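Local atomic coordinates of probable GTP-binding protein EngB (Pyrococcus horikoshii, PDB entry 2CXX), a protein that binds guanine nucleotide with magnesium as cofactor and is probably needed for normal cell division and septation. Residues M58-K62 against E63-R67; E97-K100 against R101-R105; I178-V181 against I182-R185; E150-L153 against S154-D157. All blocks are in the same frame, centred on the assembly; numbering follows the deposited sequence.

Interaction 1 (M58-K62 against E63-R67); sequences MGLPK and EVQER
With CG of Leu60 anti to the backbone N (chi1 -176°) and CG1 of Val64 likewise (chi1 180°), the two branched side chains meet obliquely where the loop runs into helix 62-79: Leu60 CD1 touches Val64 CG1 at 3.8 Å. The other methyl of the valine, CG2, lies over the pyrrolidine ring of Pro61, 3.9 Å from its CB, so that Val64 touches both the leucine and the proline, one with each methyl. Both Leu60 and Val64 also rest on Arg36, a residue predicted to bind GTP.

Pro61 is the N-cap of the helix. Its carbonyl oxygen accepts Gln65 N at 3.0 Å, nearly in line with the C=O bond, and a weak bond from Val64 N as well. This begins the i to i+4 pattern of the helix, which Lys62 O continues by taking Glu66 N at 3.1 Å. CB of Gln65 packs over the first turn, 3.2 Å from Lys62 O, while the amide NE2 lies back by CA of Lys62 and the side chain also touches Phe56.

On the outer side, Lys62 NZ and Glu66 OE1 stand 5.3 Å apart and are bridged by one water, which accepts from the ammonium group at 2.9 Å and donates to the carboxylate at 3.1 Å. The opposite charges on this exposed turn are therefore linked through solvent, which probably makes their attraction milder than direct contact would.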
loop_
_atom_site.group_PDB
_atom_site.type_symbol
_atom_site.label_atom_id
_atom_site.label_comp_id
_atom_site.label_asym_id
_atom_site.label_seq_id
_atom_site.Cartn_x
_atom_site.Cartn_y
_atom_site.Cartn_z
HETATM N N MSE A 58 -6.939 12.045 12.502
HETATM C CA MSE A 58 -7.275 12.938 13.602
HETATM C C MSE A 58 -7.039 12.173 14.905
HETATM O O MSE A 58 -7.297 10.978 14.982
HETATM C CB MSE A 58 -8.730 13.411 13.496
HETATM C CG MSE A 58 -9.110 14.438 14.548
HETATM SE SE MSE A 58 -10.951 15.011 14.320
HETATM C CE MSE A 58 -11.759 13.281 14.609
ATOM N N GLY A 59 -6.496 12.874 15.895
ATOM C CA GLY A 59 -6.231 12.265 17.176
ATOM C C GLY A 59 -4.852 11.656 17.231
ATOM O O GLY A 59 -4.349 11.371 18.310
ATOM N N LEU A 60 -4.239 11.434 16.077
ATOM C CA LEU A 60 -2.904 10.847 16.049
ATOM C C LEU A 60 -1.933 12.008 15.934
ATOM O O LEU A 60 -1.868 12.669 14.894
ATOM C CB LEU A 60 -2.751 9.933 14.828
ATOM C CG LEU A 60 -1.418 9.211 14.783
ATOM C CD1 LEU A 60 -1.407 8.159 15.885
ATOM C CD2 LEU A 60 -1.230 8.557 13.448
ATOM N N PRO A 61 -1.187 12.300 17.018
ATOM C CA PRO A 61 -0.231 13.392 16.999
ATOM C C PRO A 61 0.791 13.199 15.867
ATOM O O PRO A 61 1.164 12.065 15.516
ATOM C CB PRO A 61 0.398 13.316 18.378
ATOM C CG PRO A 61 -0.626 12.703 19.205
ATOM C CD PRO A 61 -1.147 11.606 18.313
ATOM N N LYS A 62 1.296 14.280 15.318
ATOM C CA LYS A 62 2.236 14.080 14.238
ATOM C C LYS A 62 3.560 13.447 14.680
ATOM O O LYS A 62 4.227 12.879 13.859
ATOM C CB LYS A 62 2.481 15.371 13.482
ATOM C CG LYS A 62 3.408 16.379 14.154
ATOM C CD LYS A 62 4.580 16.582 13.196
ATOM C CE LYS A 62 5.614 17.595 13.691
ATOM N NZ LYS A 62 6.793 17.659 12.746
ATOM N N GLU A 63 3.912 13.539 15.967
ATOM C CA GLU A 63 5.156 12.940 16.494
ATOM C C GLU A 63 4.977 11.416 16.527
ATOM O O GLU A 63 5.936 10.673 16.349
ATOM C CB GLU A 63 5.433 13.376 17.965
ATOM C CG GLU A 63 5.684 14.842 18.242
ATOM C CD GLU A 63 4.482 15.745 17.993
ATOM O OE1 GLU A 63 3.348 15.255 18.082
ATOM O OE2 GLU A 63 4.699 16.958 17.719
ATOM N N VAL A 64 3.754 10.959 16.761
ATOM C CA VAL A 64 3.491 9.552 16.869
ATOM C C VAL A 64 3.419 8.999 15.463
ATOM O O VAL A 64 3.798 7.849 15.200
ATOM C CB VAL A 64 2.194 9.328 17.669
ATOM C CG1 VAL A 64 1.888 7.868 17.797
ATOM C CG2 VAL A 64 2.357 10.005 19.077
ATOM N N GLN A 65 2.921 9.836 14.572
ATOM C CA GLN A 65 2.848 9.540 13.148
ATOM C C GLN A 65 4.286 9.246 12.661
ATOM O O GLN A 65 4.522 8.250 11.995
ATOM C CB GLN A 65 2.272 10.764 12.430
ATOM C CG GLN A 65 1.866 10.555 11.007
ATOM C CD GLN A 65 1.406 11.881 10.345
ATOM O OE1 GLN A 65 1.852 12.218 9.255
ATOM N NE2 GLN A 65 0.560 12.605 11.011
ATOM N N GLU A 66 5.244 10.117 12.991
ATOM C CA GLU A 66 6.637 9.889 12.578
ATOM C C GLU A 66 7.214 8.658 13.261
ATOM O O GLU A 66 7.993 7.901 12.650
ATOM C CB GLU A 66 7.552 11.082 12.908
ATOM C CG GLU A 66 8.976 10.853 12.388
ATOM C CD GLU A 66 9.888 12.057 12.450
ATOM O OE1 GLU A 66 9.454 13.167 12.053
ATOM O OE2 GLU A 66 11.067 11.882 12.858
ATOM N N ARG A 67 6.853 8.441 14.516
ATOM C CA ARG A 67 7.396 7.279 15.225
ATOM C C ARG A 67 6.934 5.985 14.566
ATOM O O ARG A 67 7.689 5.026 14.445
ATOM C CB ARG A 67 6.964 7.223 16.691
ATOM C CG ARG A 67 7.042 5.780 17.161
ATOM C CD ARG A 67 7.200 5.527 18.618
ATOM N NE ARG A 67 6.009 5.807 19.387
ATOM C CZ ARG A 67 5.628 5.078 20.434
ATOM N NH1 ARG A 67 6.336 4.012 20.821
ATOM N NH2 ARG A 67 4.555 5.441 21.124
HETATM O O HOH W 1 7.224 14.876 13.377
#

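Interaction 2 (E97-K100 against R101-R105); sequences EIIK and RWEKR
Helix 94-104 of the G domain ends here, and its last turns carry an i to i+4 contact in which Ile98 and Trp102 lie side by side. Ile98 CG2 rests 3.8 Å from Trp102 CD1 and equally near NE1. With CG anti to the carbonyl carbon (chi1 -82°), the indole projects outward with its CD1 side leaning toward the preceding turn, 3.3 Å from Ile98 O. That oxygen also accepts Trp102 N at 3.0 Å.

On the neighbouring flank Ile99, which packs on Phe144 and Leu145 of helix 138-149, lies alongside Glu103; its CG2 is 3.9 Å from the carboxylate oxygen OE2, which forms a salt bridge to Lys148. Replacing Glu103 by an alanine would probably leave Lys148 without this ionic mate and take away part of the cover over Ile99 CG2. Lys100 makes a cation-pi contact with Phe144, a second side-chain link to helix 138-149.

Past the helix, Arg105 NE forms a salt bridge with Glu107, while NH2 stands 2.9 Å above the Trp102 ring plane, offset toward the rim. In a further salt bridge, Lys100 NZ meets the syn lone pair of Glu97 OE2 at 2.6 Å.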
loop_
_atom_site.group_PDB
_atom_site.type_symbol
_atom_site.label_atom_id
_atom_site.label_comp_id
_atom_site.label_asym_id
_atom_site.label_seq_id
_atom_site.Cartn_x
_atom_site.Cartn_y
_atom_site.Cartn_z
ATOM N N GLU A 97 -3.645 14.290 -6.354
ATOM C CA GLU A 97 -3.845 15.663 -5.952
ATOM C C GLU A 97 -3.039 15.947 -4.704
ATOM O O GLU A 97 -2.544 17.046 -4.532
ATOM C CB GLU A 97 -5.340 15.924 -5.751
ATOM C CG GLU A 97 -6.109 15.763 -7.068
ATOM C CD GLU A 97 -5.498 16.604 -8.186
ATOM O OE1 GLU A 97 -5.436 17.843 -8.024
ATOM O OE2 GLU A 97 -5.049 16.027 -9.216
ATOM N N ILE A 98 -2.874 14.943 -3.828
ATOM C CA ILE A 98 -2.043 15.131 -2.647
ATOM C C ILE A 98 -0.592 15.326 -3.106
ATOM O O ILE A 98 0.107 16.193 -2.610
ATOM C CB ILE A 98 -2.145 13.899 -1.728
ATOM C CG1 ILE A 98 -3.559 13.878 -1.123
ATOM C CG2 ILE A 98 -1.107 13.923 -0.584
ATOM C CD1 ILE A 98 -3.852 12.581 -0.387
ATOM N N ILE A 99 -0.159 14.526 -4.081
ATOM C CA ILE A 99 1.223 14.630 -4.546
ATOM C C ILE A 99 1.485 16.040 -5.042
ATOM O O ILE A 99 2.453 16.632 -4.645
ATOM C CB ILE A 99 1.518 13.601 -5.641
ATOM C CG1 ILE A 99 1.697 12.244 -4.969
ATOM C CG2 ILE A 99 2.821 13.958 -6.447
ATOM C CD1 ILE A 99 1.670 11.089 -6.010
ATOM N N LYS A 100 0.567 16.590 -5.819
ATOM C CA LYS A 100 0.757 17.941 -6.354
ATOM C C LYS A 100 0.848 19.050 -5.267
ATOM O O LYS A 100 1.726 19.984 -5.351
ATOM C CB LYS A 100 -0.378 18.250 -7.353
ATOM C CG LYS A 100 -0.543 17.245 -8.525
ATOM C CD LYS A 100 -1.736 17.592 -9.377
ATOM C CE LYS A 100 -2.059 16.449 -10.318
ATOM N NZ LYS A 100 -3.317 16.711 -11.099
ATOM N N ARG A 101 0.026 18.939 -4.213
ATOM C CA ARG A 101 0.079 19.981 -3.188
ATOM C C ARG A 101 1.334 19.850 -2.330
ATOM O O ARG A 101 1.898 20.864 -1.887
ATOM C CB ARG A 101 -1.165 19.994 -2.293
ATOM C CG ARG A 101 -2.499 20.050 -3.028
ATOM C CD ARG A 101 -3.615 20.378 -1.941
ATOM N NE ARG A 101 -4.949 20.238 -2.477
ATOM C CZ ARG A 101 -5.610 19.090 -2.547
ATOM N NH1 ARG A 101 -5.043 17.998 -2.091
ATOM N NH2 ARG A 101 -6.832 19.061 -3.085
ATOM N N TRP A 102 1.799 18.629 -2.102
ATOM C CA TRP A 102 3.006 18.451 -1.329
ATOM C C TRP A 102 4.222 18.941 -2.123
ATOM O O TRP A 102 5.103 19.635 -1.570
ATOM C CB TRP A 102 3.151 16.953 -0.943
ATOM C CG TRP A 102 2.323 16.583 0.291
ATOM C CD1 TRP A 102 0.978 16.865 0.512
ATOM C CD2 TRP A 102 2.783 15.929 1.479
ATOM N NE1 TRP A 102 0.595 16.427 1.755
ATOM C CE2 TRP A 102 1.678 15.855 2.378
ATOM C CE3 TRP A 102 4.017 15.401 1.886
ATOM C CZ2 TRP A 102 1.787 15.284 3.635
ATOM C CZ3 TRP A 102 4.113 14.821 3.161
ATOM C CH2 TRP A 102 3.002 14.772 4.012
ATOM N N GLU A 103 4.266 18.629 -3.408
ATOM C CA GLU A 103 5.413 19.070 -4.197
ATOM C C GLU A 103 5.402 20.585 -4.221
ATOM O O GLU A 103 6.459 21.181 -4.081
ATOM C CB GLU A 103 5.381 18.525 -5.617
ATOM C CG GLU A 103 5.552 16.997 -5.715
ATOM C CD GLU A 103 5.666 16.535 -7.178
ATOM O OE1 GLU A 103 5.140 17.251 -8.020
ATOM O OE2 GLU A 103 6.256 15.487 -7.484
ATOM N N LYS A 104 4.224 21.202 -4.389
ATOM C CA LYS A 104 4.144 22.668 -4.368
ATOM C C LYS A 104 4.860 23.230 -3.152
ATOM O O LYS A 104 5.648 24.182 -3.273
ATOM C CB LYS A 104 2.676 23.145 -4.375
ATOM C CG LYS A 104 2.491 24.624 -4.706
ATOM C CD LYS A 104 1.082 25.066 -4.419
ATOM C CE LYS A 104 0.910 26.585 -4.437
ATOM N NZ LYS A 104 -0.553 26.872 -4.611
ATOM N N ARG A 105 4.667 22.649 -1.972
ATOM C CA ARG A 105 5.352 23.211 -0.820
ATOM C C ARG A 105 6.726 22.649 -0.473
ATOM O O ARG A 105 7.251 22.856 0.637
ATOM C CB ARG A 105 4.456 23.173 0.404
ATOM C CG ARG A 105 3.975 21.841 0.826
ATOM C CD ARG A 105 3.427 22.029 2.230
ATOM N NE ARG A 105 2.949 20.780 2.763
ATOM C CZ ARG A 105 1.860 20.182 2.314
ATOM N NH1 ARG A 105 1.155 20.740 1.356
ATOM N NH2 ARG A 105 1.511 19.014 2.784
#

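Interaction 3 (I178-V181 against I182-R185); sequences IFEV and IRER
Ile182 opens the last turn of helix 171-184 by reaching back along Ile178 and Phe179. Its CD1 lies 4.0 Å from Ile178 CG2 and 3.8 Å from Phe179 CD2, approaching the ring obliquely. CG1 stands anti to the carbonyl carbon (chi1 -69°), which turns the ethyl arm toward the preceding turn. A glycine in place of Ile182 would probably open a gap beside Phe179 and Ile178 and leave Val85 of the central sheet without part of its cover.

Arg183 donates its backbone N to Phe179 O at 3.0 Å. Its aliphatic CG passes 3.5 Å from the same oxygen, so the side chain starts out along the helix surface before bending at chi3.

Glu184 follows with the straightest of these backbone bonds, N to Glu180 O at 2.8 Å and 169° at the hydrogen.

Arg185, the last modelled residue, sends its guanidinium away from the helix: NE is bonded to Asp84 O, and NH2 makes a weak bond to Ile83 O. The arrangement is that of an amphipathic terminal helix laid on the central sheet of a P-loop GTPase fold, with Ile178 and Val181 of its apolar side resting against strands 85-91 and 125-130.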
loop_
_atom_site.group_PDB
_atom_site.type_symbol
_atom_site.label_atom_id
_atom_site.label_comp_id
_atom_site.label_asym_id
_atom_site.label_seq_id
_atom_site.Cartn_x
_atom_site.Cartn_y
_atom_site.Cartn_z
ATOM N N ILE A 178 -0.181 -10.822 -7.195
ATOM C CA ILE A 178 0.566 -11.095 -5.994
ATOM C C ILE A 178 1.200 -12.476 -6.063
ATOM O O ILE A 178 2.381 -12.636 -5.781
ATOM C CB ILE A 178 -0.363 -11.045 -4.780
ATOM C CG1 ILE A 178 -0.751 -9.612 -4.538
ATOM C CG2 ILE A 178 0.290 -11.707 -3.551
ATOM C CD1 ILE A 178 -1.734 -9.492 -3.366
ATOM N N PHE A 179 0.415 -13.480 -6.445
ATOM C CA PHE A 179 0.990 -14.801 -6.493
ATOM C C PHE A 179 1.932 -15.019 -7.621
ATOM O O PHE A 179 2.892 -15.755 -7.494
ATOM C CB PHE A 179 -0.112 -15.845 -6.415
ATOM C CG PHE A 179 -0.667 -15.918 -5.041
ATOM C CD1 PHE A 179 -1.941 -15.501 -4.763
ATOM C CD2 PHE A 179 0.166 -16.275 -3.982
ATOM C CE1 PHE A 179 -2.385 -15.426 -3.460
ATOM C CE2 PHE A 179 -0.277 -16.195 -2.687
ATOM C CZ PHE A 179 -1.558 -15.766 -2.429
ATOM N N GLU A 180 1.716 -14.303 -8.701
ATOM C CA GLU A 180 2.590 -14.415 -9.867
ATOM C C GLU A 180 3.946 -13.808 -9.467
ATOM O O GLU A 180 5.014 -14.404 -9.676
ATOM C CB GLU A 180 1.897 -13.651 -10.966
ATOM C CG GLU A 180 2.365 -13.708 -12.337
ATOM C CD GLU A 180 1.431 -12.885 -13.188
ATOM O OE1 GLU A 180 0.301 -13.355 -13.457
ATOM O OE2 GLU A 180 1.785 -11.736 -13.538
ATOM N N VAL A 181 3.928 -12.614 -8.872
ATOM C CA VAL A 181 5.189 -12.016 -8.424
ATOM C C VAL A 181 5.940 -12.925 -7.467
ATOM O O VAL A 181 7.160 -13.070 -7.597
ATOM C CB VAL A 181 5.003 -10.657 -7.718
ATOM C CG1 VAL A 181 6.374 -10.192 -7.117
ATOM C CG2 VAL A 181 4.444 -9.654 -8.704
ATOM N N ILE A 182 5.228 -13.549 -6.525
ATOM C CA ILE A 182 5.839 -14.451 -5.557
ATOM C C ILE A 182 6.524 -15.637 -6.248
ATOM O O ILE A 182 7.656 -16.010 -5.899
ATOM C CB ILE A 182 4.805 -15.014 -4.554
ATOM C CG1 ILE A 182 4.304 -13.903 -3.632
ATOM C CG2 ILE A 182 5.405 -16.170 -3.794
ATOM C CD1 ILE A 182 3.195 -14.315 -2.684
ATOM N N ARG A 183 5.836 -16.238 -7.209
ATOM C CA ARG A 183 6.428 -17.354 -7.924
ATOM C C ARG A 183 7.601 -16.888 -8.779
ATOM O O ARG A 183 8.680 -17.463 -8.684
ATOM C CB ARG A 183 5.418 -18.017 -8.846
ATOM C CG ARG A 183 4.352 -18.880 -8.186
ATOM C CD ARG A 183 3.615 -19.632 -9.311
ATOM N NE ARG A 183 3.503 -18.710 -10.439
ATOM C CZ ARG A 183 3.109 -19.014 -11.670
ATOM N NH1 ARG A 183 2.761 -20.268 -11.999
ATOM N NH2 ARG A 183 3.064 -18.037 -12.578
ATOM N N GLU A 184 7.383 -15.872 -9.623
ATOM C CA GLU A 184 8.441 -15.362 -10.502
ATOM C C GLU A 184 9.694 -15.087 -9.692
ATOM O O GLU A 184 10.807 -15.329 -10.178
ATOM C CB GLU A 184 8.015 -14.086 -11.250
ATOM C CG GLU A 184 7.497 -13.022 -10.329
ATOM C CD GLU A 184 7.926 -11.629 -10.690
ATOM O OE1 GLU A 184 7.347 -11.032 -11.640
ATOM O OE2 GLU A 184 8.845 -11.129 -10.000
ATOM N N ARG A 185 9.508 -14.626 -8.450
ATOM C CA ARG A 185 10.616 -14.332 -7.519
ATOM C C ARG A 185 11.438 -15.607 -7.347
ATOM O O ARG A 185 12.653 -15.578 -7.629
ATOM C CB ARG A 185 10.085 -13.910 -6.124
ATOM C CG ARG A 185 10.200 -12.413 -5.698
ATOM C CD ARG A 185 11.468 -12.101 -4.880
ATOM N NE ARG A 185 11.256 -11.268 -3.681
ATOM C CZ ARG A 185 12.241 -10.643 -3.024
ATOM N NH1 ARG A 185 13.479 -10.755 -3.440
ATOM N NH2 ARG A 185 12.004 -9.904 -1.957
#

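Interaction 4 (E150-L153 against S154-D157); sequences EVPL and SEID
Ile156 packs against Leu153 and Val151, and of the three Ile156 and Val151 are buried. Leu153, itself exposed, covers Ile156 from the outer side: the two lie side by side, with Leu153 CD2 3.9 Å from Ile156 CD1. CG1 of the isoleucine is anti to the carbonyl carbon (chi1 -66°), an orientation that carries CD1 back over the preceding turn to within 3.9 Å of Leu153 CA. Val151 meets the same side chain more distantly, its CG1 4.3 Å from Ile156 CG1. Each of the buried pair packs on Ala146 of helix 138-149, Ile156 also on Ile142 and Asn143, while Val151 reaches Tyr115 of helix 110-120.

The segment is a connection between two helices. Helix 138-149 is closed by a Schellman motif, in which Glu150 takes a positive phi of 63°, and the chain then turns through Pro152 and Leu153 into the short helix 156-159 that precedes edge strand 160-162. Glu155 N bonds to Pro152 O at 2.8 Å, and Ile156 N to Leu153 O at 3.2 Å. Both bonds link residues three apart, and in both the donor stands above the carbonyl plane, the more so for Ile156.

The solvent side is looser and polar. Pro152 CB approaches Ser154 OG at 3.7 Å, a plain van der Waals contact. Ser154 OG also donates a bond, modelled at a very short 2.5 Å, to OE2 of the adjacent Glu155. The Glu155 chain is bent at chi2, which folds its carboxylate back to the hydroxyl, on the outer side of the turn, away from the Ile156 side chain.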
loop_
_atom_site.group_PDB
_atom_site.type_symbol
_atom_site.label_atom_id
_atom_site.label_comp_id
_atom_site.label_asym_id
_atom_site.label_seq_id
_atom_site.Cartn_x
_atom_site.Cartn_y
_atom_site.Cartn_z
ATOM N N GLU A 150 8.772 6.851 -10.294
ATOM C CA GLU A 150 9.944 6.424 -11.102
ATOM C C GLU A 150 9.813 4.986 -11.578
ATOM O O GLU A 150 10.720 4.166 -11.451
ATOM C CB GLU A 150 11.294 6.619 -10.345
ATOM C CG GLU A 150 11.572 8.091 -10.074
ATOM C CD GLU A 150 12.876 8.350 -9.344
ATOM O OE1 GLU A 150 13.616 7.386 -9.017
ATOM O OE2 GLU A 150 13.140 9.537 -9.088
ATOM N N VAL A 151 8.638 4.696 -12.122
ATOM C CA VAL A 151 8.301 3.404 -12.689
ATOM C C VAL A 151 8.404 3.505 -14.206
ATOM O O VAL A 151 7.773 4.365 -14.813
ATOM C CB VAL A 151 6.894 2.985 -12.335
ATOM C CG1 VAL A 151 6.543 1.735 -13.047
ATOM C CG2 VAL A 151 6.821 2.735 -10.839
ATOM N N PRO A 152 9.237 2.641 -14.825
ATOM C CA PRO A 152 9.412 2.648 -16.285
ATOM C C PRO A 152 8.100 2.350 -17.018
ATOM O O PRO A 152 7.296 1.534 -16.580
ATOM C CB PRO A 152 10.454 1.544 -16.550
ATOM C CG PRO A 152 11.177 1.338 -15.238
ATOM C CD PRO A 152 10.112 1.643 -14.164
ATOM N N LEU A 153 7.902 2.984 -18.161
ATOM C CA LEU A 153 6.676 2.722 -18.940
ATOM C C LEU A 153 6.441 1.227 -19.171
ATOM O O LEU A 153 5.309 0.735 -19.091
ATOM C CB LEU A 153 6.761 3.429 -20.312
ATOM C CG LEU A 153 7.041 4.925 -20.156
ATOM C CD1 LEU A 153 7.358 5.544 -21.505
ATOM C CD2 LEU A 153 5.859 5.620 -19.506
ATOM N N SER A 154 7.502 0.481 -19.473
ATOM C CA SER A 154 7.405 -0.960 -19.730
ATOM C C SER A 154 6.881 -1.741 -18.529
ATOM O O SER A 154 6.347 -2.864 -18.669
ATOM C CB SER A 154 8.794 -1.515 -20.088
ATOM O OG SER A 154 9.757 -1.116 -19.096
ATOM N N GLU A 155 7.022 -1.160 -17.342
ATOM C CA GLU A 155 6.571 -1.890 -16.161
ATOM C C GLU A 155 5.253 -1.420 -15.577
ATOM O O GLU A 155 4.770 -2.030 -14.661
ATOM C CB GLU A 155 7.632 -1.835 -15.055
ATOM C CG GLU A 155 9.023 -2.285 -15.469
ATOM C CD GLU A 155 9.009 -3.409 -16.528
ATOM O OE1 GLU A 155 8.562 -4.549 -16.223
ATOM O OE2 GLU A 155 9.460 -3.131 -17.677
ATOM N N ILE A 156 4.631 -0.386 -16.130
ATOM C CA ILE A 156 3.381 0.112 -15.535
ATOM C C ILE A 156 2.254 -0.888 -15.273
ATOM O O ILE A 156 1.649 -0.895 -14.194
ATOM C CB ILE A 156 2.833 1.277 -16.359
ATOM C CG1 ILE A 156 3.809 2.428 -16.232
ATOM C CG2 ILE A 156 1.453 1.767 -15.800
ATOM C CD1 ILE A 156 3.461 3.680 -17.045
ATOM N N ASP A 157 1.943 -1.722 -16.254
ATOM C CA ASP A 157 0.868 -2.669 -16.062
ATOM C C ASP A 157 1.242 -3.823 -15.144
ATOM O O ASP A 157 0.352 -4.548 -14.721
ATOM C CB ASP A 157 0.395 -3.226 -17.407
ATOM C CG ASP A 157 -0.319 -2.201 -18.245
ATOM O OD1 ASP A 157 -1.180 -1.483 -17.686
ATOM O OD2 ASP A 157 -0.033 -2.123 -19.462
#

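In the fold
Along the chain the contacts come in the order 1, 2, 4, 3, all within the EngB-type G domain and each at the end of, or leading into, a helix. Interactions 1 and 2, on helices 62-79 and 94-104, have centres about 20 Å apart and do not touch; those of interactions 3 and 4 are about 17 Å apart. Helix 138-149 connects interactions 2 and 4, since Ile99 and Ile156 both pack on it. Interactions 1 and 2 border residues predicted to bind GTP, Arg36 and Arg9, the side chains of Leu60 and Ile98 lying about 11 and 12 Å from the bound GDP. Interaction 3 lies across the chain's centre from both, and interaction 4 is remote from the annotated sites.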